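Local coordinates for cellulose hydrolase (Bacillus licheniformis, PDB 4YZT), which hydrolyses internal beta-1,4-glucosidic bonds of cellulose, acting as an endo-glucanase of glycoside hydrolase family 5, at residues A[37-42]-A[302-307]; A[72-77]-A[114-119]; A[217-222]-A[264-269]. All coordinates share one frame; numbering follows the deposited sequence.

Following the chain from the N terminus, contact 1 opens first, in the loop after strand 34-36, and closes last, at the end of strand 299-303; it thereby brings the first and last strands of the eight-stranded barrel together. Contacts 2 and 3 both fall within that span, one after the other. Contact 2 joins the ends of strands 70-73 and 110-114, and contact 3 pairs strands 218-224 and 267-272. Contacts 1 and 2 touch directly, D42 O lying 2.7 Å from T76 OG1, and both reach the glucose units of chains B and C. Contact 3 holds neighbouring barrel strands, away from the glycan, and meets contact 1 where M302 N approaches I269 O at 2.9 Å.

Contact 1: A[37-42]-A[302-307]; sequences LGNTLD and MWWDNG. With BGC (beta-D-glucopyranose), chain B; BGC (beta-D-glucopyranose), chain C; BGC (beta-D-glucopyranose), chain D.
G38 and D305 join the loop 37-42, which follows strand 34-36, to segment 302-307, which runs from the end of strand 299-303 into a loop. Their one backbone bond is weak, G38 N to D305 O at 3.1 Å, and the CA atoms come nearest between G38 and N306. Lacking a side chain, G38 can lay its CA 3.6 Å from W304 CH2; a CB here would run into D305 O. D42 receives N39 N on the syn lone pair of OD2 and T40 N above its carboxylate plane at OD1, while OD2 also lies in the plane of the W304 indole at its edge. D305 OD1 takes G307 N in an Asx turn, and OD2 turns away to W35 and F311.

The indole of W304, with CG anti to the backbone nitrogen (chi1 -179°), reaches to glucose C and glucose B. One face meets C3 of glucose C, near the ring's border, and N306 N lies over the opposite face. At the edge, NE1 donates to O2 of glucose B at 3.0 Å (157°). The N39 and N306 side chains run together in one direction, amide planes 43° apart, and both grip O3 of glucose B: N39 ND2 at 3.0 Å, N306 ND2 at 3.1 Å. N51 OD1 also holds N39 ND2, and N306 OD1 accepts from N308 N, which orients the two amides. A leucine in place of W304 would probably leave O2 of glucose B with just the weak N306 bond from this pair of segments and strip glucose C of its flat support. W304, N39 and N306 form part of the glycan pocket at the C-terminal mouth of the TIM barrel, where family 5 glycosidases carry their active site.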
loop_
_atom_site.group_PDB
_atom_site.type_symbol
_atom_site.label_atom_id
_atom_site.label_comp_id
_atom_site.label_asym_id
_atom_site.label_seq_id
_atom_site.Cartn_x
_atom_site.Cartn_y
_atom_site.Cartn_z
ATOM N N LEU A 37 -5.156 9.460 3.416
ATOM C CA LEU A 37 -6.276 9.158 4.307
ATOM C C LEU A 37 -7.286 8.316 3.534
ATOM O O LEU A 37 -8.359 8.795 3.161
ATOM C CB LEU A 37 -6.942 10.439 4.839
ATOM C CG LEU A 37 -8.048 10.283 5.897
ATOM C CD1 LEU A 37 -7.507 9.890 7.279
ATOM C CD2 LEU A 37 -8.873 11.562 6.000
ATOM N N GLY A 38 -6.934 7.062 3.277
ATOM C CA GLY A 38 -7.733 6.221 2.393
ATOM C C GLY A 38 -9.043 5.737 3.001
ATOM O O GLY A 38 -9.192 5.698 4.224
ATOM N N ASN A 39 -10.000 5.392 2.134
ATOM C CA ASN A 39 -11.270 4.782 2.544
ATOM C C ASN A 39 -12.009 5.579 3.632
ATOM O O ASN A 39 -12.564 5.008 4.589
ATOM C CB ASN A 39 -11.032 3.329 3.009
ATOM C CG ASN A 39 -10.792 2.357 1.836
ATOM O OD1 ASN A 39 -10.521 2.768 0.706
ATOM N ND2 ASN A 39 -10.910 1.055 2.115
ATOM N N THR A 40 -12.008 6.903 3.485
ATOM C CA THR A 40 -12.555 7.798 4.504
ATOM C C THR A 40 -13.529 8.778 3.835
ATOM O O THR A 40 -14.697 8.423 3.632
ATOM C CB THR A 40 -11.415 8.519 5.283
ATOM O OG1 THR A 40 -10.466 7.534 5.719
ATOM C CG2 THR A 40 -11.963 9.242 6.495
ATOM N N LEU A 41 -13.086 9.970 3.436
ATOM C CA LEU A 41 -14.020 10.843 2.711
ATOM C C LEU A 41 -14.264 10.340 1.283
ATOM O O LEU A 41 -15.162 10.837 0.596
ATOM C CB LEU A 41 -13.535 12.287 2.687
ATOM C CG LEU A 41 -13.665 12.986 4.045
ATOM C CD1 LEU A 41 -12.440 12.717 4.911
ATOM C CD2 LEU A 41 -13.843 14.479 3.863
ATOM N N ASP A 42 -13.469 9.361 0.845
ATOM C CA ASP A 42 -13.643 8.752 -0.477
ATOM C C ASP A 42 -14.595 7.553 -0.437
ATOM O O ASP A 42 -14.918 6.995 -1.485
ATOM C CB ASP A 42 -12.300 8.300 -1.074
ATOM C CG ASP A 42 -11.428 7.552 -0.066
ATOM O OD1 ASP A 42 -11.357 8.012 1.094
ATOM O OD2 ASP A 42 -10.820 6.518 -0.428
ATOM N N MET A 302 3.631 9.337 -2.185
ATOM C CA MET A 302 2.542 9.376 -1.208
ATOM C C MET A 302 1.988 7.965 -0.973
ATOM O O MET A 302 1.491 7.318 -1.892
ATOM C CB MET A 302 1.442 10.343 -1.674
ATOM C CG MET A 302 1.990 11.747 -2.020
ATOM S SD MET A 302 0.770 13.080 -2.076
ATOM C CE MET A 302 0.480 13.341 -0.323
ATOM N N TRP A 303 2.078 7.505 0.277
ATOM C CA TRP A 303 1.810 6.099 0.648
ATOM C C TRP A 303 0.313 5.804 0.724
ATOM O O TRP A 303 -0.426 6.539 1.392
ATOM C CB TRP A 303 2.469 5.830 2.011
ATOM C CG TRP A 303 2.808 4.421 2.402
ATOM C CD1 TRP A 303 2.804 3.299 1.618
ATOM C CD2 TRP A 303 3.240 4.000 3.704
ATOM N NE1 TRP A 303 3.199 2.199 2.370
ATOM C CE2 TRP A 303 3.479 2.613 3.646
ATOM C CE3 TRP A 303 3.445 4.669 4.912
ATOM C CZ2 TRP A 303 3.907 1.881 4.757
ATOM C CZ3 TRP A 303 3.875 3.940 6.014
ATOM C CH2 TRP A 303 4.087 2.561 5.928
ATOM N N TRP A 304 -0.138 4.747 0.056
ATOM C CA TRP A 304 -1.557 4.376 0.159
ATOM C C TRP A 304 -1.814 3.567 1.411
ATOM O O TRP A 304 -1.252 2.482 1.610
ATOM C CB TRP A 304 -2.045 3.593 -1.067
ATOM C CG TRP A 304 -3.518 3.243 -0.945
ATOM C CD1 TRP A 304 -4.064 2.009 -0.728
ATOM C CD2 TRP A 304 -4.624 4.164 -1.011
ATOM N NE1 TRP A 304 -5.444 2.107 -0.644
ATOM C CE2 TRP A 304 -5.808 3.418 -0.822
ATOM C CE3 TRP A 304 -4.723 5.548 -1.213
ATOM C CZ2 TRP A 304 -7.076 4.007 -0.837
ATOM C CZ3 TRP A 304 -5.979 6.130 -1.227
ATOM C CH2 TRP A 304 -7.141 5.360 -1.037
ATOM N N ASP A 305 -2.690 4.108 2.248
ATOM C CA ASP A 305 -3.081 3.459 3.486
ATOM C C ASP A 305 -4.611 3.468 3.562
ATOM O O ASP A 305 -5.226 4.521 3.772
ATOM C CB ASP A 305 -2.439 4.184 4.671
ATOM C CG ASP A 305 -2.674 3.482 5.996
ATOM O OD1 ASP A 305 -3.471 2.519 6.037
ATOM O OD2 ASP A 305 -2.058 3.895 7.005
ATOM N N ASN A 306 -5.236 2.312 3.368
ATOM C CA ASN A 306 -6.693 2.272 3.417
ATOM C C ASN A 306 -7.263 2.119 4.833
ATOM O O ASN A 306 -8.471 1.982 5.003
ATOM C CB ASN A 306 -7.240 1.155 2.515
ATOM C CG ASN A 306 -6.915 -0.253 3.022
ATOM O OD1 ASN A 306 -6.306 -0.439 4.079
ATOM N ND2 ASN A 306 -7.348 -1.258 2.260
ATOM N N GLY A 307 -6.391 2.141 5.839
ATOM C CA GLY A 307 -6.830 2.045 7.219
ATOM C C GLY A 307 -6.648 0.651 7.794
ATOM O O GLY A 307 -6.668 0.462 9.010
HETATM C C2 BGC B . -8.719 0.373 -1.348
HETATM C C3 BGC B . -9.767 -0.665 -1.098
HETATM C C4 BGC B . -11.104 -0.180 -1.566
HETATM C C5 BGC B . -11.049 0.221 -3.028
HETATM C C6 BGC B . -12.388 0.758 -3.461
HETATM C C1 BGC B . -8.691 0.762 -2.805
HETATM O O2 BGC B . -7.409 -0.090 -0.950
HETATM O O3 BGC B . -9.773 -0.999 0.325
HETATM O O4 BGC B . -12.166 -1.205 -1.437
HETATM O O5 BGC B . -10.012 1.245 -3.276
HETATM O O6 BGC B . -12.409 0.943 -4.875
HETATM C C2 BGC C . -7.336 3.830 -6.093
HETATM C C3 BGC C . -7.555 3.487 -4.661
HETATM C C4 BGC C . -7.535 2.040 -4.440
HETATM C C5 BGC C . -6.199 1.484 -4.935
HETATM C C6 BGC C . -5.965 0.017 -4.697
HETATM C C1 BGC C . -6.032 3.166 -6.441
HETATM O O1 BGC C . -5.392 3.620 -7.596
HETATM O O2 BGC C . -7.160 5.268 -6.291
HETATM O O3 BGC C . -8.802 4.107 -4.113
HETATM O O4 BGC C . -7.736 1.784 -3.004
HETATM O O5 BGC C . -6.139 1.728 -6.376
HETATM O O6 BGC C . -6.896 -0.694 -5.498
HETATM C C2 BGC D . -14.328 -1.559 -0.509
HETATM C C3 BGC D . -15.157 -1.409 0.735
HETATM C C4 BGC D . -14.518 -2.012 1.931
HETATM C C5 BGC D . -13.106 -1.527 2.072
HETATM C C6 BGC D . -12.443 -2.271 3.181
HETATM C C1 BGC D . -12.960 -0.986 -0.300
HETATM O O2 BGC D . -14.942 -0.915 -1.638
HETATM O O3 BGC D . -16.447 -2.019 0.510
HETATM O O4 BGC D . -15.152 -1.601 3.186
HETATM O O5 BGC D . -12.340 -1.699 0.820
HETATM O O6 BGC D . -12.318 -3.614 2.789
#

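Contact 2: A[72-77]-A[114-119]; sequences RIPVTW and NIHHDS. With BGC (beta-D-glucopyranose), chain C; BGC (beta-D-glucopyranose), chain B.
One wall of the glycan pocket is built where P74 and V75 meet N114 and H116, beside glucose C. H116 NE2 is hydrogen-bonded to O3 of that sugar at 3.1 Å, the oxygen lying at the ring edge. Over one face of the imidazole sits P74 CB, a CH-pi contact 3.6 Å from the centroid. N114 fixes the ring's rotation: ND2 donates to H116 ND1, in the planes of both groups, while OD1 accepts V75 N at 3.0 Å (163°). With CG between the backbone N and carbonyl carbon (chi1 79°), the N114 amide can serve both partners; its ND2 also lies over a face of the R72 guanidinium, which bonds N161 and forms salt bridges with E158 and E271, among other partners.

These segments leave the C-terminal ends of neighbouring parallel strands of the TIM barrel, 70-73 and 110-114, and remain linked beyond them. H116 N bonds V75 O at 2.8 Å. T76 OG1 accepts H117 N and donates to D42 O. Farther on, W77 N meets the syn lone pair of D118 OD1 at 2.8 Å. W77 NE1 reaches N114 O nearly straight (173°), in the indole plane and on a carbonyl lone pair, while W77 CD1 rests 3.7 Å from I115 CG1.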
loop_
_atom_site.group_PDB
_atom_site.type_symbol
_atom_site.label_atom_id
_atom_site.label_comp_id
_atom_site.label_asym_id
_atom_site.label_seq_id
_atom_site.Cartn_x
_atom_site.Cartn_y
_atom_site.Cartn_z
ATOM N N ARG A 72 -2.557 13.243 1.524
ATOM C CA ARG A 72 -3.546 13.270 0.457
ATOM C C ARG A 72 -4.900 12.901 1.032
ATOM O O ARG A 72 -5.026 11.902 1.729
ATOM C CB ARG A 72 -3.160 12.306 -0.667
ATOM C CG ARG A 72 -4.168 12.175 -1.809
ATOM C CD ARG A 72 -3.425 11.574 -2.987
ATOM N NE ARG A 72 -4.159 11.403 -4.246
ATOM C CZ ARG A 72 -4.745 10.275 -4.653
ATOM N NH1 ARG A 72 -4.789 9.201 -3.861
ATOM N NH2 ARG A 72 -5.325 10.226 -5.855
ATOM N N ILE A 73 -5.901 13.728 0.752
ATOM C CA ILE A 73 -7.248 13.509 1.274
ATOM C C ILE A 73 -8.187 13.221 0.114
ATOM O O ILE A 73 -8.742 14.141 -0.495
ATOM C CB ILE A 73 -7.763 14.732 2.092
ATOM C CG1 ILE A 73 -6.788 15.078 3.223
ATOM C CG2 ILE A 73 -9.154 14.470 2.668
ATOM C CD1 ILE A 73 -7.067 16.417 3.892
ATOM N N PRO A 74 -8.336 11.935 -0.226
ATOM C CA PRO A 74 -9.271 11.597 -1.302
ATOM C C PRO A 74 -10.699 11.871 -0.877
ATOM O O PRO A 74 -11.074 11.566 0.257
ATOM C CB PRO A 74 -9.020 10.095 -1.543
ATOM C CG PRO A 74 -8.338 9.596 -0.355
ATOM C CD PRO A 74 -7.571 10.759 0.241
ATOM N N VAL A 75 -11.485 12.454 -1.780
ATOM C CA VAL A 75 -12.888 12.761 -1.492
ATOM C C VAL A 75 -13.776 12.320 -2.652
ATOM O O VAL A 75 -13.542 12.683 -3.813
ATOM C CB VAL A 75 -13.109 14.257 -1.236
ATOM C CG1 VAL A 75 -14.594 14.541 -1.022
ATOM C CG2 VAL A 75 -12.282 14.730 -0.041
ATOM N N THR A 76 -14.780 11.516 -2.332
ATOM C CA THR A 76 -15.774 11.126 -3.311
ATOM C C THR A 76 -16.992 12.015 -3.105
ATOM O O THR A 76 -17.620 11.991 -2.042
ATOM C CB THR A 76 -16.118 9.634 -3.186
ATOM O OG1 THR A 76 -14.926 8.866 -3.420
ATOM C CG2 THR A 76 -17.199 9.228 -4.196
ATOM N N TRP A 77 -17.307 12.827 -4.113
ATOM C CA TRP A 77 -18.341 13.853 -3.975
ATOM C C TRP A 77 -19.739 13.349 -4.332
ATOM O O TRP A 77 -20.741 13.901 -3.862
ATOM C CB TRP A 77 -17.976 15.083 -4.839
ATOM C CG TRP A 77 -16.647 15.706 -4.409
ATOM C CD1 TRP A 77 -15.393 15.318 -4.803
ATOM C CD2 TRP A 77 -16.458 16.790 -3.491
ATOM N NE1 TRP A 77 -14.441 16.093 -4.181
ATOM C CE2 TRP A 77 -15.066 17.003 -3.371
ATOM C CE3 TRP A 77 -17.326 17.592 -2.748
ATOM C CZ2 TRP A 77 -14.529 17.999 -2.555
ATOM C CZ3 TRP A 77 -16.792 18.580 -1.940
ATOM C CH2 TRP A 77 -15.408 18.778 -1.852
ATOM N N ASN A 114 -8.738 16.119 -3.639
ATOM C CA ASN A 114 -9.108 15.688 -4.997
ATOM C C ASN A 114 -10.587 15.412 -5.202
ATOM O O ASN A 114 -11.412 15.688 -4.328
ATOM C CB ASN A 114 -8.276 14.451 -5.415
ATOM C CG ASN A 114 -8.787 13.116 -4.828
ATOM O OD1 ASN A 114 -9.856 13.017 -4.214
ATOM N ND2 ASN A 114 -8.011 12.064 -5.067
ATOM N N ILE A 115 -10.898 14.903 -6.392
ATOM C CA ILE A 115 -12.145 14.215 -6.688
ATOM C C ILE A 115 -11.763 12.746 -6.913
ATOM O O ILE A 115 -10.919 12.452 -7.759
ATOM C CB ILE A 115 -12.848 14.796 -7.934
ATOM C CG1 ILE A 115 -13.292 16.249 -7.682
ATOM C CG2 ILE A 115 -14.019 13.905 -8.372
ATOM C CD1 ILE A 115 -14.132 16.854 -8.812
ATOM N N HIS A 116 -12.357 11.824 -6.154
ATOM C CA HIS A 116 -11.852 10.461 -6.146
ATOM C C HIS A 116 -12.753 9.458 -6.889
ATOM O O HIS A 116 -12.683 9.356 -8.127
ATOM C CB HIS A 116 -11.596 10.011 -4.690
ATOM C CG HIS A 116 -10.531 8.959 -4.568
ATOM N ND1 HIS A 116 -9.186 9.239 -4.714
ATOM C CD2 HIS A 116 -10.616 7.621 -4.368
ATOM C CE1 HIS A 116 -8.491 8.126 -4.571
ATOM N NE2 HIS A 116 -9.335 7.129 -4.355
ATOM N N HIS A 117 -13.604 8.722 -6.172
ATOM C CA HIS A 117 -14.325 7.618 -6.822
ATOM C C HIS A 117 -15.467 8.070 -7.729
ATOM O O HIS A 117 -16.069 7.247 -8.431
ATOM C CB HIS A 117 -14.833 6.629 -5.780
ATOM C CG HIS A 117 -13.742 5.786 -5.191
ATOM N ND1 HIS A 117 -12.704 5.289 -5.948
ATOM C CD2 HIS A 117 -13.517 5.373 -3.920
ATOM C CE1 HIS A 117 -11.886 4.597 -5.169
ATOM N NE2 HIS A 117 -12.356 4.637 -3.937
ATOM N N ASP A 118 -15.733 9.376 -7.756
ATOM C CA ASP A 118 -16.534 9.956 -8.830
ATOM C C ASP A 118 -16.044 9.506 -10.209
ATOM O O ASP A 118 -16.835 9.408 -11.154
ATOM C CB ASP A 118 -16.494 11.475 -8.748
ATOM C CG ASP A 118 -16.899 11.976 -7.391
ATOM O OD1 ASP A 118 -16.009 12.082 -6.506
ATOM O OD2 ASP A 118 -18.105 12.242 -7.220
ATOM N N SER A 119 -14.745 9.225 -10.313
ATOM C CA SER A 119 -14.139 8.807 -11.583
ATOM C C SER A 119 -14.921 7.669 -12.257
ATOM O O SER A 119 -15.210 7.732 -13.455
ATOM C CB SER A 119 -12.683 8.374 -11.370
ATOM O OG SER A 119 -12.617 7.207 -10.556
HETATM C C2 BGC C . -7.336 3.830 -6.093
HETATM C C3 BGC C . -7.555 3.487 -4.661
HETATM C C4 BGC C . -7.535 2.040 -4.440
HETATM C C5 BGC C . -6.199 1.484 -4.935
HETATM C C6 BGC C . -5.965 0.017 -4.697
HETATM C C1 BGC C . -6.032 3.166 -6.441
HETATM O O1 BGC C . -5.392 3.620 -7.596
HETATM O O2 BGC C . -7.160 5.268 -6.291
HETATM O O3 BGC C . -8.802 4.107 -4.113
HETATM O O4 BGC C . -7.736 1.784 -3.004
HETATM O O5 BGC C . -6.139 1.728 -6.376
HETATM O O6 BGC C . -6.896 -0.694 -5.498
HETATM C C2 BGC B . -8.719 0.373 -1.348
HETATM C C3 BGC B . -9.767 -0.665 -1.098
HETATM C C4 BGC B . -11.104 -0.180 -1.566
HETATM C C5 BGC B . -11.049 0.221 -3.028
HETATM C C6 BGC B . -12.388 0.758 -3.461
HETATM C C1 BGC B . -8.691 0.762 -2.805
HETATM O O2 BGC B . -7.409 -0.090 -0.950
HETATM O O3 BGC B . -9.773 -0.999 0.325
HETATM O O4 BGC B . -12.166 -1.205 -1.437
HETATM O O5 BGC B . -10.012 1.245 -3.276
HETATM O O6 BGC B . -12.409 0.943 -4.875
#

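Contact 3: A[217-222]-A[264-269]; sequences RIVLTY and GYPVII
L220, T221 and Y222 pair with V267, I268 and I269 as adjacent parallel strands of the TIM barrel, the two ends of a beta-alpha-beta unit whose connection includes helix 243-261. The strand axes run 32° apart, 4.6 Å at closest approach. Backbone bonds set the register: L220 N to P266 O at 3.0 Å (174°) and I268 N to L220 O at 2.8 Å. I268 O takes a weak bond from Y222 N and a short one, 2.6 Å, from T221 OG1, which its torsion anti to the backbone N (chi1 -163°) carries to that carbonyl. A CA-H...O contact joins V267 CA to L220 O.

Apolar contacts divide between the two sides of the sheet. On the side of T221 and I268, V219 CG1 lies against I268 CG1 at 3.6 Å, near I195 of strand 194-196. On the side facing helix 243-261, L220 CD1 packs on Y265 CB, while I218 CD1 comes to the edge of the Y265 ring. The Y222 ring and I269 run together, with V267 CG1 near Y222 CE2. The Y222 hydroxyl is buried without a modelled polar partner, its OH 3.6 Å from I269 CG1.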
loop_
_atom_site.group_PDB
_atom_site.type_symbol
_atom_site.label_atom_id
_atom_site.label_comp_id
_atom_site.label_asym_id
_atom_site.label_seq_id
_atom_site.Cartn_x
_atom_site.Cartn_y
_atom_site.Cartn_z
ATOM N N ARG A 217 2.149 26.419 -13.257
ATOM C CA ARG A 217 1.968 25.971 -11.874
ATOM C C ARG A 217 1.195 24.642 -11.819
ATOM O O ARG A 217 0.175 24.514 -11.124
ATOM C CB ARG A 217 1.257 27.046 -11.037
ATOM C CG ARG A 217 1.988 28.401 -11.001
ATOM C CD ARG A 217 3.106 28.414 -9.966
ATOM N NE ARG A 217 2.597 28.327 -8.600
ATOM C CZ ARG A 217 3.351 28.077 -7.532
ATOM N NH1 ARG A 217 2.801 28.020 -6.328
ATOM N NH2 ARG A 217 4.657 27.881 -7.664
ATOM N N ILE A 218 1.679 23.648 -12.558
ATOM C CA ILE A 218 1.066 22.321 -12.499
ATOM C C ILE A 218 2.060 21.304 -11.980
ATOM O O ILE A 218 3.262 21.514 -12.040
ATOM C CB ILE A 218 0.538 21.833 -13.871
ATOM C CG1 ILE A 218 1.633 21.873 -14.938
ATOM C CG2 ILE A 218 -0.676 22.650 -14.319
ATOM C CD1 ILE A 218 1.203 21.224 -16.257
ATOM N N VAL A 219 1.522 20.209 -11.453
ATOM C CA VAL A 219 2.295 19.064 -10.970
ATOM C C VAL A 219 1.757 17.831 -11.699
ATOM O O VAL A 219 0.535 17.707 -11.909
ATOM C CB VAL A 219 2.176 18.906 -9.443
ATOM C CG1 VAL A 219 2.898 17.635 -8.946
ATOM C CG2 VAL A 219 2.739 20.135 -8.749
ATOM N N LEU A 220 2.647 16.936 -12.122
ATOM C CA LEU A 220 2.203 15.729 -12.822
ATOM C C LEU A 220 2.085 14.581 -11.827
ATOM O O LEU A 220 2.779 14.569 -10.811
ATOM C CB LEU A 220 3.165 15.362 -13.953
ATOM C CG LEU A 220 3.510 16.503 -14.920
ATOM C CD1 LEU A 220 4.371 15.998 -16.073
ATOM C CD2 LEU A 220 2.253 17.215 -15.423
ATOM N N THR A 221 1.214 13.617 -12.114
ATOM C CA THR A 221 1.041 12.502 -11.199
ATOM C C THR A 221 0.848 11.175 -11.920
ATOM O O THR A 221 0.406 11.127 -13.068
ATOM C CB THR A 221 -0.162 12.744 -10.248
ATOM O OG1 THR A 221 -0.093 11.850 -9.120
ATOM C CG2 THR A 221 -1.496 12.589 -10.988
ATOM N N TYR A 222 1.226 10.108 -11.231
ATOM C CA TYR A 222 0.857 8.743 -11.597
ATOM C C TYR A 222 0.778 7.940 -10.303
ATOM O O TYR A 222 1.184 8.424 -9.229
ATOM C CB TYR A 222 1.857 8.124 -12.591
ATOM C CG TYR A 222 3.270 7.957 -12.074
ATOM C CD1 TYR A 222 3.695 6.747 -11.536
ATOM C CD2 TYR A 222 4.188 9.003 -12.138
ATOM C CE1 TYR A 222 4.987 6.592 -11.058
ATOM C CE2 TYR A 222 5.494 8.852 -11.663
ATOM C CZ TYR A 222 5.884 7.643 -11.124
ATOM O OH TYR A 222 7.167 7.470 -10.654
ATOM N N GLY A 264 11.617 20.326 -15.719
ATOM C CA GLY A 264 11.051 21.288 -14.785
ATOM C C GLY A 264 9.656 20.999 -14.237
ATOM O O GLY A 264 9.109 21.813 -13.481
ATOM N N TYR A 265 9.070 19.867 -14.609
ATOM C CA TYR A 265 7.767 19.478 -14.069
ATOM C C TYR A 265 7.905 18.739 -12.743
ATOM O O TYR A 265 8.472 17.646 -12.707
ATOM C CB TYR A 265 7.002 18.574 -15.053
ATOM C CG TYR A 265 6.516 19.289 -16.286
ATOM C CD1 TYR A 265 5.366 20.066 -16.247
ATOM C CD2 TYR A 265 7.201 19.186 -17.488
ATOM C CE1 TYR A 265 4.915 20.736 -17.376
ATOM C CE2 TYR A 265 6.758 19.855 -18.623
ATOM C CZ TYR A 265 5.610 20.621 -18.554
ATOM O OH TYR A 265 5.155 21.286 -19.674
ATOM N N PRO A 266 7.363 19.308 -11.654
ATOM C CA PRO A 266 7.312 18.518 -10.416
ATOM C C PRO A 266 6.417 17.296 -10.612
ATOM O O PRO A 266 5.502 17.334 -11.446
ATOM C CB PRO A 266 6.703 19.485 -9.394
ATOM C CG PRO A 266 6.877 20.866 -10.010
ATOM C CD PRO A 266 6.752 20.633 -11.488
ATOM N N VAL A 267 6.678 16.225 -9.869
ATOM C CA VAL A 267 5.891 15.006 -9.999
ATOM C C VAL A 267 5.518 14.437 -8.631
ATOM O O VAL A 267 6.356 14.358 -7.708
ATOM C CB VAL A 267 6.649 13.937 -10.830
ATOM C CG1 VAL A 267 5.921 12.590 -10.808
ATOM C CG2 VAL A 267 6.830 14.414 -12.283
ATOM N N ILE A 268 4.244 14.066 -8.508
ATOM C CA ILE A 268 3.736 13.393 -7.322
ATOM C C ILE A 268 3.298 11.976 -7.658
ATOM O O ILE A 268 2.466 11.768 -8.537
ATOM C CB ILE A 268 2.526 14.134 -6.699
ATOM C CG1 ILE A 268 2.952 15.473 -6.108
ATOM C CG2 ILE A 268 1.864 13.272 -5.594
ATOM C CD1 ILE A 268 1.779 16.317 -5.572
ATOM N N ILE A 269 3.863 11.004 -6.956
ATOM C CA ILE A 269 3.367 9.637 -7.020
ATOM C C ILE A 269 2.226 9.571 -6.009
ATOM O O ILE A 269 2.467 9.457 -4.804
ATOM C CB ILE A 269 4.474 8.623 -6.698
ATOM C CG1 ILE A 269 5.650 8.785 -7.667
ATOM C CG2 ILE A 269 3.956 7.211 -6.768
ATOM C CD1 ILE A 269 6.974 8.318 -7.094
#